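Local atomic coordinates of hypothetical protein BACOVA_04980 (Bacteroides ovatus, PDB entry 3UFI), a protein that is a fimbrillin-like putative cell adhesion protein, probably serving as a subunit of a pilus in a human gut bacterium. Residues A[46-51]-A[94-99]. Residues are numbered along the deposited sequence; the frame is centred on the assembly and turned at random.
Sequences VTVEAD and GEFTLN
Two successive backbone N-H groups, of Glu49 and Ala50, converge on Thr97 O, forming a classic beta bulge that shifts the register by one residue where segment 46-51 of strand 43-51 runs antiparallel to segment 94-99 in a sheet of the fimbrillin-like fold. Thr97 O accepts both bonds from the same face of its carbonyl plane, a short but bent one from Glu49 N (2.8 Å) and a longer, straighter one from Ala50 N (3.3 Å, N-H...O angle 166°). Thr97 N returns a bond to Ala50 O, completing the bulge; before it, Thr47 and Asn99 exchange two backbone bonds.

Among the side chains, Asn99 ND2 donates to the anti lone pair of Glu49 OE1 at 2.8 Å; OE1 lies close to the amide plane, although the carboxylate is turned 55° from it. With CG anti to the backbone N (chi1 167°), the extended Glu49 chain runs beside Thr97, whose CG2 lies against the carboxylate. In this conformer Asn99 OD1 accepts from Gln141 NE2 on strand 138-146, so both ends of the amide are engaged. Replacing Glu49 with alanine removes the carboxylate, which would probably leave Asn99 ND2 without this acceptor and take away one of the neighbours of Thr97 CG2.

Apolar packing occupies the face bearing Val48, Leu98 and Phe96. Val48 CG2 lies alongside Leu98 CG (4.0 Å), while its CG1 reaches Phe96 CD2; Phe153 of strand 150-156 touches Leu98. Further along, Asp51 lies beside the Phe96 ring, its CG 3.4 Å from CE2, and its OD1 also accepts from Asn54 N. A water over one ring face donates to both Asp51 OD1 (2.7 Å) and Glu95 O.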
ATOM      1  N   VAL A  46     -10.236   3.545 -11.483  1.00 27.53           N
ATOM      2  CA  VAL A  46      -9.797   3.119 -12.834  1.00 25.76           C
ATOM      3  C   VAL A  46      -9.859   4.314 -13.808  1.00 30.96           C
ATOM      4  O   VAL A  46     -10.872   5.011 -13.906  1.00 28.41           O
ATOM      5  CB  VAL A  46     -10.619   1.897 -13.350  1.00 28.74           C
ATOM      6  CG1 VAL A  46     -10.195   1.488 -14.768  1.00 27.90           C
ATOM      7  CG2 VAL A  46     -10.473   0.700 -12.390  1.00 27.69           C
ATOM      8  N   THR A  47      -8.737   4.565 -14.498  1.00 29.99           N
ATOM      9  CA  THR A  47      -8.600   5.658 -15.442  1.00 29.77           C
ATOM     10  C   THR A  47      -8.196   5.124 -16.827  1.00 33.40           C
ATOM     11  O   THR A  47      -7.253   4.336 -16.933  1.00 31.84           O
ATOM     12  CB  THR A  47      -7.557   6.662 -14.910  1.00 32.42           C
ATOM     13  OG1 THR A  47      -7.967   7.116 -13.623  1.00 32.53           O
ATOM     14  CG2 THR A  47      -7.357   7.869 -15.825  1.00 27.10           C
ATOM     15  N   VAL A  48      -8.871   5.619 -17.874  1.00 30.60           N
ATOM     16  CA  VAL A  48      -8.525   5.363 -19.275  1.00 30.89           C
ATOM     17  C   VAL A  48      -7.481   6.422 -19.622  1.00 38.17           C
ATOM     18  O   VAL A  48      -7.802   7.609 -19.698  1.00 36.21           O
ATOM     19  CB  VAL A  48      -9.735   5.352 -20.224  1.00 33.74           C
ATOM     20  CG1 VAL A  48      -9.281   5.169 -21.672  1.00 34.15           C
ATOM     21  CG2 VAL A  48     -10.713   4.252 -19.823  1.00 32.48           C
ATOM     22  N   GLU A  49      -6.217   5.993 -19.678  1.00 40.05           N
ATOM     23  CA  GLU A  49      -5.049   6.843 -19.897  1.00 44.01           C
ATOM     24  C   GLU A  49      -4.926   7.245 -21.358  1.00 54.34           C
ATOM     25  O   GLU A  49      -4.872   8.432 -21.668  1.00 56.37           O
ATOM     26  CB  GLU A  49      -3.764   6.128 -19.407  1.00 45.63           C
ATOM     27  CG  GLU A  49      -2.475   6.794 -19.874  1.00 64.71           C
ATOM     28  CD  GLU A  49      -1.173   6.246 -19.327  1.00 96.69           C
ATOM     29  OE1 GLU A  49      -1.087   6.026 -18.097  1.00101.30           O
ATOM     30  OE2 GLU A  49      -0.213   6.105 -20.121  1.00 93.38           O
ATOM     31  N   ALA A  50      -4.880   6.253 -22.240  1.00 53.92           N
ATOM     32  CA  ALA A  50      -4.701   6.428 -23.671  1.00 55.20           C
ATOM     33  C   ALA A  50      -5.608   5.521 -24.466  1.00 60.16           C
ATOM     34  O   ALA A  50      -5.893   4.398 -24.060  1.00 55.53           O
ATOM     35  CB  ALA A  50      -3.246   6.152 -24.056  1.00 56.12           C
ATOM     36  N   ASP A  51      -6.074   6.069 -25.596  1.00 62.50           N
ATOM     37  CA  ASP A  51      -6.863   5.484 -26.666  1.00 65.01           C
ATOM     38  C   ASP A  51      -5.932   5.565 -27.864  1.00 74.90           C
ATOM     39  O   ASP A  51      -5.633   6.669 -28.329  1.00 74.72           O
ATOM     40  CB  ASP A  51      -8.178   6.288 -26.842  1.00 67.21           C
ATOM     41  CG  ASP A  51      -9.142   5.836 -27.937  1.00 78.21           C
ATOM     42  OD1 ASP A  51      -8.694   5.151 -28.889  1.00 78.29           O
ATOM     43  OD2 ASP A  51     -10.346   6.174 -27.846  1.00 85.37           O
ATOM     44  N   GLY A  94      -9.508  -0.837 -31.371  1.00 42.53           N
ATOM     45  CA  GLY A  94      -8.146  -0.457 -31.024  1.00 41.78           C
ATOM     46  C   GLY A  94      -7.767  -0.840 -29.603  1.00 43.69           C
ATOM     47  O   GLY A  94      -8.561  -1.449 -28.872  1.00 41.54           O
ATOM     48  N   GLU A  95      -6.534  -0.496 -29.220  1.00 39.27           N
ATOM     49  CA  GLU A  95      -5.973  -0.761 -27.897  1.00 37.62           C
ATOM     50  C   GLU A  95      -6.065   0.462 -27.014  1.00 39.15           C
ATOM     51  O   GLU A  95      -6.110   1.588 -27.506  1.00 39.27           O
ATOM     52  CB  GLU A  95      -4.514  -1.204 -27.997  1.00 39.22           C
ATOM     53  CG  GLU A  95      -4.325  -2.485 -28.792  1.00 49.80           C
ATOM     54  CD  GLU A  95      -2.957  -3.126 -28.697  1.00 72.54           C
ATOM     55  OE1 GLU A  95      -1.957  -2.397 -28.498  1.00 64.42           O
ATOM     56  OE2 GLU A  95      -2.889  -4.370 -28.830  1.00 77.12           O
ATOM     57  N   PHE A  96      -6.096   0.234 -25.703  1.00 32.81           N
ATOM     58  CA  PHE A  96      -6.156   1.276 -24.684  1.00 30.27           C
ATOM     59  C   PHE A  96      -5.164   0.984 -23.600  1.00 35.36           C
ATOM     60  O   PHE A  96      -4.791  -0.174 -23.394  1.00 35.26           O
ATOM     61  CB  PHE A  96      -7.563   1.367 -24.072  1.00 30.31           C
ATOM     62  CG  PHE A  96      -8.672   1.687 -25.047  1.00 32.27           C
ATOM     63  CD1 PHE A  96      -9.244   0.688 -25.831  1.00 34.13           C
ATOM     64  CD2 PHE A  96      -9.170   2.984 -25.157  1.00 32.87           C
ATOM     65  CE1 PHE A  96     -10.260   0.992 -26.737  1.00 35.33           C
ATOM     66  CE2 PHE A  96     -10.202   3.280 -26.042  1.00 35.51           C
ATOM     67  CZ  PHE A  96     -10.741   2.288 -26.826  1.00 34.58           C
ATOM     68  N   THR A  97      -4.729   2.034 -22.917  1.00 32.26           N
ATOM     69  CA  THR A  97      -3.905   1.966 -21.732  1.00 31.02           C
ATOM     70  C   THR A  97      -4.782   2.412 -20.578  1.00 32.18           C
ATOM     71  O   THR A  97      -5.416   3.461 -20.655  1.00 30.44           O
ATOM     72  CB  THR A  97      -2.619   2.779 -21.838  1.00 37.04           C
ATOM     73  OG1 THR A  97      -1.857   2.284 -22.933  1.00 38.89           O
ATOM     74  CG2 THR A  97      -1.785   2.703 -20.554  1.00 30.85           C
ATOM     75  N   LEU A  98      -4.842   1.598 -19.523  1.00 28.90           N
ATOM     76  CA  LEU A  98      -5.630   1.911 -18.333  1.00 28.33           C
ATOM     77  C   LEU A  98      -4.773   1.828 -17.110  1.00 32.25           C
ATOM     78  O   LEU A  98      -3.904   0.965 -17.037  1.00 33.38           O
ATOM     79  CB  LEU A  98      -6.822   0.924 -18.172  1.00 27.58           C
ATOM     80  CG  LEU A  98      -8.159   1.270 -18.842  1.00 29.97           C
ATOM     81  CD1 LEU A  98      -8.063   1.210 -20.377  1.00 28.51           C
ATOM     82  CD2 LEU A  98      -9.244   0.307 -18.380  1.00 30.19           C
ATOM     83  N   ASN A  99      -5.014   2.704 -16.140  1.00 28.69           N
ATOM     84  CA  ASN A  99      -4.314   2.748 -14.849  0.50 27.92           C
ATOM     85  C   ASN A  99      -5.291   2.474 -13.753  1.00 30.48           C
ATOM     86  O   ASN A  99      -6.468   2.809 -13.912  1.00 29.28           O
ATOM     87  CB  ASN A  99      -3.673   4.129 -14.576  0.50 27.51           C
ATOM     88  CG  ASN A  99      -2.708   4.626 -15.599  0.50 41.51           C
ATOM     89  OD1 ASN A  99      -1.818   3.911 -16.058  0.50 34.60           O
ATOM     90  ND2 ASN A  99      -2.837   5.896 -15.931  0.50 35.99           N
TER
HETATM   91  O   HOH W   1      -8.263   2.576 -29.344  1.00 49.75           O